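Long-range contacts in trichothecene 3-O-acetyltransferase (Gibberella zeae, PDB 2RKV), which acetylates the 3-hydroxyl of trichothecene mycotoxins such as T-2 toxin, probably with acetyl-CoA as donor, as a member of the BAHD acyltransferase superfamily: residues 42-53 with 170-180; 94-102 with 143-151. All coordinates share one frame; numbering follows the deposited sequence.

Contact 1 of 2, residues 42-53 with 170-180; sequences FEQGLKRFSEAV and LLSKACRNDPF
Arg48 reaches from helix 42-52 to the C-terminal end of helix 170-176 and grips the carbonyl oxygen of Ala174 side-on. NE gives the shorter and straighter bond (NE to Ala174 O 2.8 Å, N-H...O 157°). A bend of the chain at chi3 brings NH1 to the same oxygen, NH1 to Ala174 O being 3.1 Å, and that acceptor lies in the guanidinium plane. Asn177, at positive phi, forms a Schellman motif: Asp178 N bonds to Lys173 O and Asn177 N to Ala174 O. Arg48 thus adds two donors to an oxygen already held by Asn177 N, whereas Cys175 O receives only a weak bond from NH1. The Asn177 amide stacks on one face of the guanidinium, toward the rim, with the planes 17° apart, and Gln44 O lies above the rim of the other face.

Gly45 has no side chain on the side facing the other helix, where its CA is 3.8 Å from Cys175 SG and 3.7 Å from Cys175 CA. The segment axes come within 7.4 Å at 113°. Leu171 enters as a knob among Phe42, Gly45, Leu46 and Phe49, its CD1 meeting Leu46 CD2 at 3.7 Å and its CD2 turned to Phe42 CZ. Cys175 SG makes an oblique sulfur-aromatic contact with the Phe42 ring. Phe49 CD2 meets the edge of the Phe180 ring at CZ (3.7 Å), the two planes perpendicular. Within helix 42-52, Ser50 OG and Ser50 N both donate to Leu46 O, from opposite faces of its plane.

Helices 35-52 and 161-176 thus cross while packed on the mixed sheet of the N-terminal acetyltransferase-like domain: strand 137-144 supplies Leu139 to Leu46 and Leu171, Val84 of strand 83-88 packs on Phe42, and Met185 of helix 182-187 touches Phe180 and Val53.

Contact 2 of 2, residues 94-102 with 143-151; sequences SAPTIEGMR and FIKGGLILT
Ile98, the first residue of helix 98-102, sits over the type II turn of the beta-hairpin that joins strands 137-144 and 147-155. Its N-H bonds to Lys145 O (2.9 Å, N-H...O 163°), with a C=O...N angle of 168°. From CB outward the side chain runs across the turn's carbonyls: CB lies 3.4 Å from Lys145 O and 3.6 Å from Gly146 O, CG2 meets the same two oxygens, and CG1 is next to Gly146 O while also lying over the centre of the Arg102 guanidinium face. At the tip, CD1 ends beside the turn, 4.2 Å from Gly146 O; the side chain also touches Leu26 of strand 20-28. With CG1 anti to the backbone N (chi1 -164°), CG2 is turned to the hairpin. Gly146, at positive phi, has no side chain, and its CA lies next to Ile98 CG2.

On the other flank, Ile144 CB meets Pro96 O, and its CD1 reaches Ile98 N. On the second strand of the hairpin, Ile149 CD1 touches Pro96 CG and, in one of its two conformers, Met101 CE. Thr97 is the N-cap, its OG1 accepting from Gly100 N. A water completes the join, donating to Pro96 O at 2.8 Å and accepting from Lys145 N at 2.9 Å.

How the contacts relate
Contact 1 packs on a five-stranded mixed sheet to which contact 2 contributes strands, and their centres are about 25 Å apart. Helix 35-52, which provides residues 42-53, lies against this sheet; the hairpin of contact 2 belongs to it, and residues 94-102 follow its edge strand 83-88. The two contacts meet directly where Phe42 CZ lies 3.6 Å from Leu150 CD1. Strand 147-155 runs from contact 2 and is followed in sequence by helix 161-176 of contact 1, with His156 of the T-2 toxin pocket between them. No residue of the four segments is among those lining that pocket or the coenzyme A site.

Contact 1 of 2, residues 42-53 with 170-180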
ATOM      1  N   PHE A  42       1.923  24.110  -6.646  1.00 11.38           N
ATOM      2  CA  PHE A  42       2.519  22.822  -6.296  1.00 11.74           C
ATOM      3  C   PHE A  42       4.048  22.900  -6.170  1.00 11.67           C
ATOM      4  O   PHE A  42       4.630  22.367  -5.219  1.00 12.02           O
ATOM      5  CB  PHE A  42       2.096  21.768  -7.316  1.00 12.31           C
ATOM      6  CG  PHE A  42       2.189  20.367  -6.806  1.00 11.84           C
ATOM      7  CD1 PHE A  42       3.221  19.529  -7.230  1.00 14.11           C
ATOM      8  CD2 PHE A  42       1.246  19.879  -5.907  1.00 12.75           C
ATOM      9  CE1 PHE A  42       3.319  18.223  -6.760  1.00 14.95           C
ATOM     10  CE2 PHE A  42       1.330  18.573  -5.435  1.00 12.45           C
ATOM     11  CZ  PHE A  42       2.372  17.746  -5.864  1.00 13.54           C
ATOM     12  N   GLU A  43       4.696  23.602  -7.098  1.00 11.55           N
ATOM     13  CA  GLU A  43       6.152  23.733  -7.060  1.00 12.10           C
ATOM     14  C   GLU A  43       6.609  24.525  -5.839  1.00 11.86           C
ATOM     15  O   GLU A  43       7.606  24.173  -5.198  1.00 12.03           O
ATOM     16  CB  GLU A  43       6.686  24.312  -8.377  1.00 12.75           C
ATOM     17  CG  GLU A  43       6.506  23.313  -9.524  0.50 13.53           C
ATOM     18  CD  GLU A  43       7.457  23.517 -10.685  0.50 16.47           C
ATOM     19  OE1 GLU A  43       7.303  24.515 -11.420  0.50 15.99           O
ATOM     20  OE2 GLU A  43       8.339  22.651 -10.884  0.50 18.07           O
ATOM     21  N   GLN A  44       5.854  25.573  -5.508  1.00 11.81           N
ATOM     22  CA  GLN A  44       6.154  26.383  -4.332  0.50 11.76           C
ATOM     23  C   GLN A  44       5.971  25.561  -3.049  1.00 11.54           C
ATOM     24  O   GLN A  44       6.753  25.694  -2.100  1.00 11.45           O
ATOM     25  CB  GLN A  44       5.308  27.664  -4.334  0.50 11.94           C
ATOM     26  CG  GLN A  44       5.822  28.713  -5.321  0.50 13.39           C
ATOM     27  CD  GLN A  44       4.732  29.609  -5.905  0.50 15.09           C
ATOM     28  OE1 GLN A  44       3.599  29.650  -5.418  0.50 15.73           O
ATOM     29  NE2 GLN A  44       5.075  30.328  -6.967  0.50 15.23           N
ATOM     30  N   GLY A  45       4.960  24.690  -3.033  1.00 10.94           N
ATOM     31  CA  GLY A  45       4.743  23.780  -1.906  1.00 10.81           C
ATOM     32  C   GLY A  45       5.921  22.835  -1.726  1.00 10.47           C
ATOM     33  O   GLY A  45       6.412  22.635  -0.605  1.00 10.62           O
ATOM     34  N   LEU A  46       6.382  22.245  -2.829  1.00 10.70           N
ATOM     35  CA  LEU A  46       7.527  21.328  -2.776  1.00 11.06           C
ATOM     36  C   LEU A  46       8.774  22.025  -2.242  1.00 11.02           C
ATOM     37  O   LEU A  46       9.511  21.457  -1.431  1.00 11.68           O
ATOM     38  CB  LEU A  46       7.803  20.709  -4.147  1.00 11.57           C
ATOM     39  CG  LEU A  46       6.822  19.623  -4.595  1.00 12.24           C
ATOM     40  CD1 LEU A  46       7.022  19.329  -6.069  1.00 14.51           C
ATOM     41  CD2 LEU A  46       6.991  18.346  -3.764  1.00 12.47           C
ATOM     42  N   LYS A  47       8.987  23.263  -2.685  1.00 11.21           N
ATOM     43  CA  LYS A  47      10.112  24.062  -2.203  1.00 11.58           C
ATOM     44  C   LYS A  47      10.019  24.312  -0.692  1.00 11.61           C
ATOM     45  O   LYS A  47      10.980  24.065   0.033  1.00 11.88           O
ATOM     46  CB  LYS A  47      10.206  25.388  -2.971  1.00 11.77           C
ATOM     47  CG  LYS A  47      11.421  26.226  -2.603  1.00 12.90           C
ATOM     48  CD  LYS A  47      11.585  27.401  -3.565  0.50 14.53           C
ATOM     49  CE  LYS A  47      12.649  28.366  -3.067  0.50 15.65           C
ATOM     50  N   ARG A  48       8.868  24.801  -0.228  1.00 11.23           N
ATOM     51  CA  ARG A  48       8.650  25.053   1.204  1.00 11.59           C
ATOM     52  C   ARG A  48       8.835  23.804   2.055  1.00 10.72           C
ATOM     53  O   ARG A  48       9.448  23.849   3.125  1.00 10.41           O
ATOM     54  CB  ARG A  48       7.253  25.617   1.440  1.00 11.64           C
ATOM     55  CG  ARG A  48       7.146  27.071   1.074  1.00 15.61           C
ATOM     56  CD  ARG A  48       5.949  27.685   1.763  1.00 20.61           C
ATOM     57  NE  ARG A  48       4.755  27.376   1.005  1.00 24.78           N
ATOM     58  CZ  ARG A  48       4.247  28.167   0.072  1.00 26.12           C
ATOM     59  NH1 ARG A  48       3.152  27.799  -0.573  1.00 26.27           N
ATOM     60  NH2 ARG A  48       4.833  29.325  -0.209  1.00 26.30           N
ATOM     61  N   PHE A  49       8.304  22.687   1.570  1.00 10.32           N
ATOM     62  CA  PHE A  49       8.397  21.427   2.293  1.00 10.19           C
ATOM     63  C   PHE A  49       9.866  21.009   2.428  1.00 10.30           C
ATOM     64  O   PHE A  49      10.321  20.638   3.520  1.00 10.94           O
ATOM     65  CB  PHE A  49       7.562  20.376   1.553  1.00 10.00           C
ATOM     66  CG  PHE A  49       7.324  19.094   2.328  1.00 10.32           C
ATOM     67  CD1 PHE A  49       6.735  18.005   1.684  1.00 10.65           C
ATOM     68  CD2 PHE A  49       7.662  18.975   3.676  1.00  8.98           C
ATOM     69  CE1 PHE A  49       6.492  16.808   2.365  1.00 11.66           C
ATOM     70  CE2 PHE A  49       7.422  17.771   4.366  1.00 11.40           C
ATOM     71  CZ  PHE A  49       6.824  16.698   3.702  1.00 10.47           C
ATOM     72  N   SER A  50      10.607  21.099   1.323  1.00 10.02           N
ATOM     73  CA  SER A  50      12.029  20.736   1.291  1.00 11.35           C
ATOM     74  C   SER A  50      12.866  21.617   2.213  1.00 11.46           C
ATOM     75  O   SER A  50      13.818  21.153   2.845  1.00 11.74           O
ATOM     76  CB  SER A  50      12.585  20.851  -0.134  1.00 11.48           C
ATOM     77  OG  SER A  50      11.870  20.009  -1.008  1.00 14.46           O
ATOM     78  N   GLU A  51      12.501  22.892   2.289  1.00 11.77           N
ATOM     79  CA  GLU A  51      13.205  23.810   3.173  1.00 12.22           C
ATOM     80  C   GLU A  51      12.976  23.421   4.631  1.00 12.03           C
ATOM     81  O   GLU A  51      13.920  23.416   5.430  1.00 12.40           O
ATOM     82  CB  GLU A  51      12.783  25.257   2.895  1.00 12.62           C
ATOM     83  CG  GLU A  51      13.305  25.764   1.560  1.00 14.95           C
ATOM     84  CD  GLU A  51      12.700  27.088   1.134  0.50 17.07           C
ATOM     85  OE1 GLU A  51      11.579  27.423   1.584  0.50 19.18           O
ATOM     86  OE2 GLU A  51      13.347  27.789   0.327  0.50 18.65           O
ATOM     87  N   ALA A  52      11.733  23.057   4.955  1.00 11.13           N
ATOM     88  CA  ALA A  52      11.361  22.641   6.308  1.00 10.88           C
ATOM     89  C   ALA A  52      11.942  21.273   6.702  1.00 10.51           C
ATOM     90  O   ALA A  52      12.426  21.097   7.823  1.00 10.48           O
ATOM     91  CB  ALA A  52       9.842  22.643   6.459  1.00 10.89           C
ATOM     92  N   VAL A  53      11.874  20.313   5.776  1.00  9.72           N
ATOM     93  CA  VAL A  53      12.317  18.935   6.011  1.00  9.94           C
ATOM     94  C   VAL A  53      13.156  18.486   4.818  1.00  9.87           C
ATOM     95  O   VAL A  53      12.650  17.827   3.897  1.00  9.05           O
ATOM     96  CB  VAL A  53      11.108  17.987   6.247  1.00  9.95           C
ATOM     97  CG1 VAL A  53      11.573  16.578   6.612  1.00 11.16           C
ATOM     98  CG2 VAL A  53      10.193  18.547   7.354  1.00 10.78           C
ATOM     99  N   LEU A 170       1.581  16.621   4.785  1.00  9.03           N
ATOM    100  CA  LEU A 170       2.413  17.801   5.037  1.00  9.25           C
ATOM    101  C   LEU A 170       2.712  18.548   3.743  1.00  9.15           C
ATOM    102  O   LEU A 170       2.803  19.783   3.731  1.00  8.92           O
ATOM    103  CB  LEU A 170       3.709  17.429   5.754  1.00  9.38           C
ATOM    104  CG  LEU A 170       3.562  16.928   7.201  1.00  9.70           C
ATOM    105  CD1 LEU A 170       4.925  16.923   7.885  1.00 11.75           C
ATOM    106  CD2 LEU A 170       2.576  17.803   8.000  1.00 11.09           C
ATOM    107  N   LEU A 171       2.856  17.813   2.641  1.00  9.19           N
ATOM    108  CA  LEU A 171       3.016  18.488   1.357  1.00  9.29           C
ATOM    109  C   LEU A 171       1.779  19.358   1.084  1.00  9.40           C
ATOM    110  O   LEU A 171       1.912  20.497   0.620  1.00  9.25           O
ATOM    111  CB  LEU A 171       3.262  17.495   0.220  1.00  9.49           C
ATOM    112  CG  LEU A 171       3.220  18.064  -1.208  1.00  9.51           C
ATOM    113  CD1 LEU A 171       4.237  19.208  -1.396  1.00 11.44           C
ATOM    114  CD2 LEU A 171       3.445  16.947  -2.229  1.00 10.32           C
ATOM    115  N   SER A 172       0.581  18.847   1.391  1.00  8.94           N
ATOM    116  CA  SER A 172      -0.627  19.654   1.191  1.00  9.40           C
ATOM    117  C   SER A 172      -0.580  20.942   2.023  1.00  9.11           C
ATOM    118  O   SER A 172      -0.867  22.027   1.511  1.00  9.54           O
ATOM    119  CB  SER A 172      -1.904  18.861   1.483  1.00  9.47           C
ATOM    120  OG  SER A 172      -3.043  19.610   1.070  1.00  9.57           O
ATOM    121  N   LYS A 173      -0.184  20.819   3.290  1.00  9.45           N
ATOM    122  CA  LYS A 173       0.002  21.992   4.157  1.00  9.58           C
ATOM    123  C   LYS A 173       0.978  22.974   3.521  1.00  9.39           C
ATOM    124  O   LYS A 173       0.721  24.174   3.456  1.00  9.87           O
ATOM    125  CB  LYS A 173       0.546  21.587   5.527  1.00  9.67           C
ATOM    126  CG  LYS A 173      -0.476  20.917   6.438  1.00 11.20           C
ATOM    127  CD  LYS A 173       0.005  20.980   7.888  1.00 11.49           C
ATOM    128  CE  LYS A 173      -1.040  20.424   8.851  1.00 12.46           C
ATOM    129  NZ  LYS A 173      -0.639  20.699  10.276  1.00 12.67           N
ATOM    130  N   ALA A 174       2.105  22.449   3.055  1.00  8.99           N
ATOM    131  CA  ALA A 174       3.156  23.294   2.483  1.00  9.55           C
ATOM    132  C   ALA A 174       2.647  24.044   1.249  1.00  9.64           C
ATOM    133  O   ALA A 174       2.952  25.222   1.072  1.00 10.71           O
ATOM    134  CB  ALA A 174       4.378  22.469   2.152  1.00  9.71           C
ATOM    135  N   CYS A 175       1.875  23.365   0.400  1.00  9.91           N
ATOM    136  CA  CYS A 175       1.250  24.007  -0.768  1.00 10.08           C
ATOM    137  C   CYS A 175       0.337  25.173  -0.369  1.00 10.73           C
ATOM    138  O   CYS A 175       0.281  26.204  -1.050  1.00 10.49           O
ATOM    139  CB  CYS A 175       0.473  22.972  -1.587  1.00 10.40           C
ATOM    140  SG  CYS A 175       1.519  21.842  -2.500  1.00 10.69           S
ATOM    141  N   ARG A 176      -0.374  25.001   0.743  1.00 10.88           N
ATOM    142  CA  ARG A 176      -1.261  26.036   1.262  1.00 11.61           C
ATOM    143  C   ARG A 176      -0.525  27.127   2.045  1.00 12.21           C
ATOM    144  O   ARG A 176      -1.112  28.153   2.384  1.00 12.29           O
ATOM    145  CB  ARG A 176      -2.328  25.401   2.162  1.00 11.35           C
ATOM    146  CG  ARG A 176      -3.294  24.466   1.440  1.00 10.68           C
ATOM    147  CD  ARG A 176      -4.361  23.900   2.396  1.00 11.73           C
ATOM    148  NE  ARG A 176      -5.080  24.973   3.086  1.00 11.81           N
ATOM    149  CZ  ARG A 176      -6.289  25.429   2.744  1.00 12.58           C
ATOM    150  NH1 ARG A 176      -6.954  24.889   1.729  1.00 13.43           N
ATOM    151  NH2 ARG A 176      -6.841  26.431   3.429  1.00 12.25           N
ATOM    152  N   ASN A 177       0.746  26.877   2.357  1.00 13.29           N
ATOM    153  CA  ASN A 177       1.540  27.720   3.260  1.00 14.29           C
ATOM    154  C   ASN A 177       0.995  27.703   4.702  1.00 14.45           C
ATOM    155  O   ASN A 177       1.107  28.682   5.443  1.00 15.09           O
ATOM    156  CB  ASN A 177       1.675  29.152   2.713  1.00 15.04           C
ATOM    157  CG  ASN A 177       2.923  29.863   3.214  1.00 17.13           C
ATOM    158  OD1 ASN A 177       3.799  29.268   3.848  1.00 18.67           O
ATOM    159  ND2 ASN A 177       3.005  31.156   2.929  1.00 21.74           N
ATOM    160  N   ASP A 178       0.406  26.570   5.083  1.00 13.80           N
ATOM    161  CA  ASP A 178      -0.054  26.343   6.450  1.00 13.41           C
ATOM    162  C   ASP A 178       1.093  25.782   7.292  1.00 13.81           C
ATOM    163  O   ASP A 178       1.825  24.907   6.823  1.00 13.71           O
ATOM    164  CB  ASP A 178      -1.242  25.379   6.446  1.00 13.45           C
ATOM    165  CG  ASP A 178      -2.468  25.961   5.764  1.00 12.50           C
ATOM    166  OD1 ASP A 178      -2.625  27.206   5.755  1.00 11.88           O
ATOM    167  OD2 ASP A 178      -3.295  25.174   5.243  1.00 13.19           O
ATOM    168  N   PRO A 179       1.249  26.267   8.540  1.00 13.86           N
ATOM    169  CA  PRO A 179       2.442  25.881   9.317  1.00 13.95           C
ATOM    170  C   PRO A 179       2.393  24.429   9.797  1.00 13.67           C
ATOM    171  O   PRO A 179       1.304  23.887  10.024  1.00 13.87           O
ATOM    172  CB  PRO A 179       2.411  26.836  10.516  1.00 14.40           C
ATOM    173  CG  PRO A 179       0.967  27.194  10.683  1.00 14.69           C
ATOM    174  CD  PRO A 179       0.337  27.142   9.305  1.00 13.70           C
ATOM    175  N   PHE A 180       3.561  23.801   9.930  1.00 13.26           N
ATOM    176  CA  PHE A 180       3.614  22.458  10.500  1.00 13.35           C
ATOM    177  C   PHE A 180       3.565  22.580  12.019  1.00 13.03           C
ATOM    178  O   PHE A 180       4.122  23.525  12.586  1.00 13.73           O
ATOM    179  CB  PHE A 180       4.898  21.711  10.104  1.00 13.53           C
ATOM    180  CG  PHE A 180       5.057  21.451   8.615  1.00 14.26           C
ATOM    181  CD1 PHE A 180       4.009  21.621   7.712  1.00 14.01           C
ATOM    182  CD2 PHE A 180       6.276  20.978   8.129  1.00 15.97           C
ATOM    183  CE1 PHE A 180       4.193  21.365   6.347  1.00 13.67           C
ATOM    184  CE2 PHE A 180       6.468  20.708   6.773  1.00 15.22           C
ATOM    185  CZ  PHE A 180       5.419  20.902   5.877  1.00 14.35           C
TER

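Contact 2 of 2, residues 94-102 with 143-151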
ATOM      1  N   SER A  94      -5.094   8.666 -26.315  1.00 18.92           N
ATOM      2  CA  SER A  94      -4.927   7.446 -25.516  1.00 19.29           C
ATOM      3  C   SER A  94      -5.085   7.686 -24.011  1.00 18.56           C
ATOM      4  O   SER A  94      -5.147   6.729 -23.228  1.00 19.29           O
ATOM      5  CB  SER A  94      -3.574   6.790 -25.814  1.00 19.55           C
ATOM      6  OG  SER A  94      -2.509   7.525 -25.238  1.00 21.88           O
ATOM      7  N   ALA A  95      -5.159   8.955 -23.612  1.00 16.93           N
ATOM      8  CA  ALA A  95      -5.244   9.329 -22.196  1.00 15.83           C
ATOM      9  C   ALA A  95      -6.692   9.308 -21.695  1.00 15.19           C
ATOM     10  O   ALA A  95      -7.628   9.440 -22.491  1.00 14.84           O
ATOM     11  CB  ALA A  95      -4.618  10.717 -21.974  1.00 15.57           C
ATOM     12  N   PRO A  96      -6.890   9.146 -20.370  1.00 14.86           N
ATOM     13  CA  PRO A  96      -8.252   9.294 -19.858  1.00 14.53           C
ATOM     14  C   PRO A  96      -8.743  10.736 -19.877  1.00 14.44           C
ATOM     15  O   PRO A  96      -7.944  11.671 -20.006  1.00 14.45           O
ATOM     16  CB  PRO A  96      -8.141   8.792 -18.408  1.00 14.48           C
ATOM     17  CG  PRO A  96      -6.735   9.044 -18.032  1.00 14.95           C
ATOM     18  CD  PRO A  96      -5.933   8.805 -19.298  1.00 15.06           C
ATOM     19  N   THR A  97     -10.054  10.897 -19.746  1.00 14.19           N
ATOM     20  CA  THR A  97     -10.703  12.203 -19.653  1.00 14.52           C
ATOM     21  C   THR A  97     -11.569  12.175 -18.402  1.00 14.44           C
ATOM     22  O   THR A  97     -11.924  11.091 -17.930  1.00 14.55           O
ATOM     23  CB  THR A  97     -11.629  12.457 -20.857  1.00 14.79           C
ATOM     24  OG1 THR A  97     -12.651  11.450 -20.891  1.00 14.71           O
ATOM     25  CG2 THR A  97     -10.841  12.423 -22.172  1.00 14.78           C
ATOM     26  N   ILE A  98     -11.942  13.344 -17.888  1.00 14.71           N
ATOM     27  CA  ILE A  98     -12.800  13.402 -16.695  1.00 14.83           C
ATOM     28  C   ILE A  98     -14.133  12.690 -16.949  1.00 14.97           C
ATOM     29  O   ILE A  98     -14.616  11.940 -16.096  1.00 15.30           O
ATOM     30  CB  ILE A  98     -13.013  14.857 -16.152  1.00 14.84           C
ATOM     31  CG1 ILE A  98     -13.561  14.830 -14.719  1.00 17.06           C
ATOM     32  CG2 ILE A  98     -13.938  15.678 -17.035  1.00 15.58           C
ATOM     33  CD1 ILE A  98     -12.603  14.330 -13.698  1.00 17.16           C
ATOM     34  N   GLU A  99     -14.706  12.896 -18.133  1.00 14.68           N
ATOM     35  CA  GLU A  99     -15.985  12.255 -18.456  1.00 15.17           C
ATOM     36  C   GLU A  99     -15.861  10.744 -18.680  1.00 14.70           C
ATOM     37  O   GLU A  99     -16.741   9.981 -18.265  1.00 15.19           O
ATOM     38  CB  GLU A  99     -16.685  12.966 -19.623  1.00 15.26           C
ATOM     39  CG  GLU A  99     -17.188  14.369 -19.262  1.00 16.80           C
ATOM     40  CD  GLU A  99     -18.064  14.409 -18.002  0.70 18.82           C
ATOM     41  OE1 GLU A  99     -18.905  13.501 -17.801  0.70 20.71           O
ATOM     42  OE2 GLU A  99     -17.914  15.362 -17.208  0.70 19.65           O
ATOM     43  N   GLY A 100     -14.762  10.312 -19.297  1.00 14.87           N
ATOM     44  CA  GLY A 100     -14.463   8.882 -19.469  1.00 14.73           C
ATOM     45  C   GLY A 100     -14.326   8.182 -18.128  1.00 14.80           C
ATOM     46  O   GLY A 100     -14.868   7.084 -17.917  1.00 14.83           O
ATOM     47  N   MET A 101     -13.606   8.835 -17.218  1.00 14.75           N
ATOM     48  CA  MET A 101     -13.432   8.370 -15.835  0.50 14.11           C
ATOM     49  C   MET A 101     -14.771   8.213 -15.131  1.00 14.57           C
ATOM     50  O   MET A 101     -15.065   7.182 -14.522  1.00 14.42           O
ATOM     51  CB  MET A 101     -12.589   9.379 -15.042  0.50 13.57           C
ATOM     52  CG  MET A 101     -11.102   9.300 -15.282  0.50 12.56           C
ATOM     53  SD  MET A 101     -10.329   7.938 -14.387  0.50  8.35           S
ATOM     54  CE  MET A 101      -8.608   8.275 -14.733  0.50 10.87           C
ATOM     55  N   ARG A 102     -15.573   9.269 -15.192  1.00 14.72           N
ATOM     56  CA  ARG A 102     -16.868   9.276 -14.516  1.00 15.36           C
ATOM     57  C   ARG A 102     -17.798   8.187 -15.052  1.00 15.98           C
ATOM     58  O   ARG A 102     -18.412   7.455 -14.270  1.00 16.52           O
ATOM     59  CB  ARG A 102     -17.518  10.658 -14.608  1.00 15.21           C
ATOM     60  CG  ARG A 102     -16.812  11.686 -13.745  1.00 14.69           C
ATOM     61  CD  ARG A 102     -17.160  13.104 -14.150  1.00 15.27           C
ATOM     62  NE  ARG A 102     -16.600  14.072 -13.214  1.00 15.37           N
ATOM     63  CZ  ARG A 102     -16.697  15.393 -13.335  1.00 16.91           C
ATOM     64  NH1 ARG A 102     -17.331  15.928 -14.372  1.00 16.14           N
ATOM     65  NH2 ARG A 102     -16.149  16.179 -12.415  1.00 16.68           N
ATOM     66  N   PHE A 143      -2.302  16.734 -16.677  1.00  9.78           N
ATOM     67  CA  PHE A 143      -3.485  17.454 -17.141  1.00  9.87           C
ATOM     68  C   PHE A 143      -4.295  16.522 -18.032  1.00 10.21           C
ATOM     69  O   PHE A 143      -3.771  15.999 -19.011  1.00 10.37           O
ATOM     70  CB  PHE A 143      -3.151  18.702 -17.981  1.00  9.85           C
ATOM     71  CG  PHE A 143      -2.111  19.615 -17.390  1.00 10.07           C
ATOM     72  CD1 PHE A 143      -1.838  19.660 -16.021  1.00 10.60           C
ATOM     73  CD2 PHE A 143      -1.423  20.469 -18.233  1.00 11.33           C
ATOM     74  CE1 PHE A 143      -0.882  20.533 -15.516  1.00 11.39           C
ATOM     75  CE2 PHE A 143      -0.469  21.347 -17.741  1.00 12.87           C
ATOM     76  CZ  PHE A 143      -0.190  21.372 -16.379  1.00 11.52           C
ATOM     77  N   ILE A 144      -5.562  16.307 -17.700  1.00 10.34           N
ATOM     78  CA  ILE A 144      -6.448  15.560 -18.591  1.00 10.55           C
ATOM     79  C   ILE A 144      -7.646  16.438 -18.945  1.00 10.93           C
ATOM     80  O   ILE A 144      -7.896  17.466 -18.291  1.00 10.76           O
ATOM     81  CB  ILE A 144      -6.918  14.219 -17.964  1.00 10.76           C
ATOM     82  CG1 ILE A 144      -7.861  14.484 -16.777  1.00 10.89           C
ATOM     83  CG2 ILE A 144      -5.702  13.346 -17.584  1.00 10.37           C
ATOM     84  CD1 ILE A 144      -8.576  13.226 -16.247  1.00 11.01           C
ATOM     85  N   LYS A 145      -8.382  16.061 -19.985  1.00 11.48           N
ATOM     86  CA  LYS A 145      -9.542  16.847 -20.363  1.00 11.99           C
ATOM     87  C   LYS A 145     -10.461  16.973 -19.150  1.00 12.23           C
ATOM     88  O   LYS A 145     -10.930  15.964 -18.606  1.00 12.47           O
ATOM     89  CB  LYS A 145     -10.276  16.220 -21.546  1.00 12.41           C
ATOM     90  CG  LYS A 145     -11.491  17.026 -21.979  1.00 14.27           C
ATOM     91  CD  LYS A 145     -12.163  16.412 -23.197  1.00 18.55           C
ATOM     92  CE  LYS A 145     -13.398  17.217 -23.580  1.00 21.11           C
ATOM     93  NZ  LYS A 145     -14.047  16.680 -24.815  1.00 23.98           N
ATOM     94  N   GLY A 146     -10.666  18.212 -18.711  1.00 11.56           N
ATOM     95  CA  GLY A 146     -11.558  18.519 -17.602  1.00 11.97           C
ATOM     96  C   GLY A 146     -11.043  18.146 -16.221  1.00 11.58           C
ATOM     97  O   GLY A 146     -11.804  18.164 -15.244  1.00 11.67           O
ATOM     98  N   GLY A 147      -9.754  17.832 -16.111  1.00 11.48           N
ATOM     99  CA  GLY A 147      -9.257  17.329 -14.833  1.00 10.67           C
ATOM    100  C   GLY A 147      -7.765  17.384 -14.593  1.00 10.77           C
ATOM    101  O   GLY A 147      -6.985  17.882 -15.420  1.00 10.16           O
ATOM    102  N   LEU A 148      -7.380  16.874 -13.431  1.00  9.88           N
ATOM    103  CA  LEU A 148      -5.985  16.777 -13.038  1.00 10.53           C
ATOM    104  C   LEU A 148      -5.813  15.457 -12.307  1.00 10.56           C
ATOM    105  O   LEU A 148      -6.627  15.123 -11.438  1.00 10.35           O
ATOM    106  CB  LEU A 148      -5.626  17.933 -12.096  1.00 10.47           C
ATOM    107  CG  LEU A 148      -4.256  17.900 -11.417  1.00 11.74           C
ATOM    108  CD1 LEU A 148      -3.175  18.323 -12.400  1.00 11.99           C
ATOM    109  CD2 LEU A 148      -4.252  18.800 -10.175  1.00 11.34           C
ATOM    110  N   ILE A 149      -4.777  14.702 -12.660  1.00 10.48           N
ATOM    111  CA  ILE A 149      -4.406  13.522 -11.878  1.00 10.75           C
ATOM    112  C   ILE A 149      -3.062  13.784 -11.231  1.00 10.96           C
ATOM    113  O   ILE A 149      -2.063  13.990 -11.925  1.00  9.91           O
ATOM    114  CB  ILE A 149      -4.337  12.223 -12.737  1.00 11.46           C
ATOM    115  CG1 ILE A 149      -5.702  11.916 -13.356  1.00 10.87           C
ATOM    116  CG2 ILE A 149      -3.823  11.038 -11.887  1.00 10.63           C
ATOM    117  CD1 ILE A 149      -5.647  10.843 -14.433  1.00 11.50           C
ATOM    118  N   LEU A 150      -3.053  13.785  -9.900  1.00 10.22           N
ATOM    119  CA  LEU A 150      -1.820  13.916  -9.143  1.00 10.85           C
ATOM    120  C   LEU A 150      -1.387  12.527  -8.714  1.00 10.13           C
ATOM    121  O   LEU A 150      -2.145  11.827  -8.050  1.00 11.05           O
ATOM    122  CB  LEU A 150      -2.034  14.793  -7.903  1.00 10.40           C
ATOM    123  CG  LEU A 150      -0.919  14.754  -6.843  1.00 12.63           C
ATOM    124  CD1 LEU A 150       0.429  15.209  -7.414  1.00 13.38           C
ATOM    125  CD2 LEU A 150      -1.290  15.575  -5.621  1.00 12.49           C
ATOM    126  N   THR A 151      -0.172  12.130  -9.081  1.00  9.35           N
ATOM    127  CA  THR A 151       0.332  10.818  -8.682  1.00  9.12           C
ATOM    128  C   THR A 151       1.562  10.982  -7.799  1.00  9.56           C
ATOM    129  O   THR A 151       2.457  11.766  -8.106  1.00  9.05           O
ATOM    130  CB  THR A 151       0.660   9.939  -9.902  1.00  9.59           C
ATOM    131  OG1 THR A 151      -0.518   9.786 -10.706  1.00  9.16           O
ATOM    132  CG2 THR A 151       1.187   8.545  -9.461  1.00  9.91           C
TER
HETATM  133  O   HOH W   1      -7.250  13.849 -21.573  1.00 13.58           O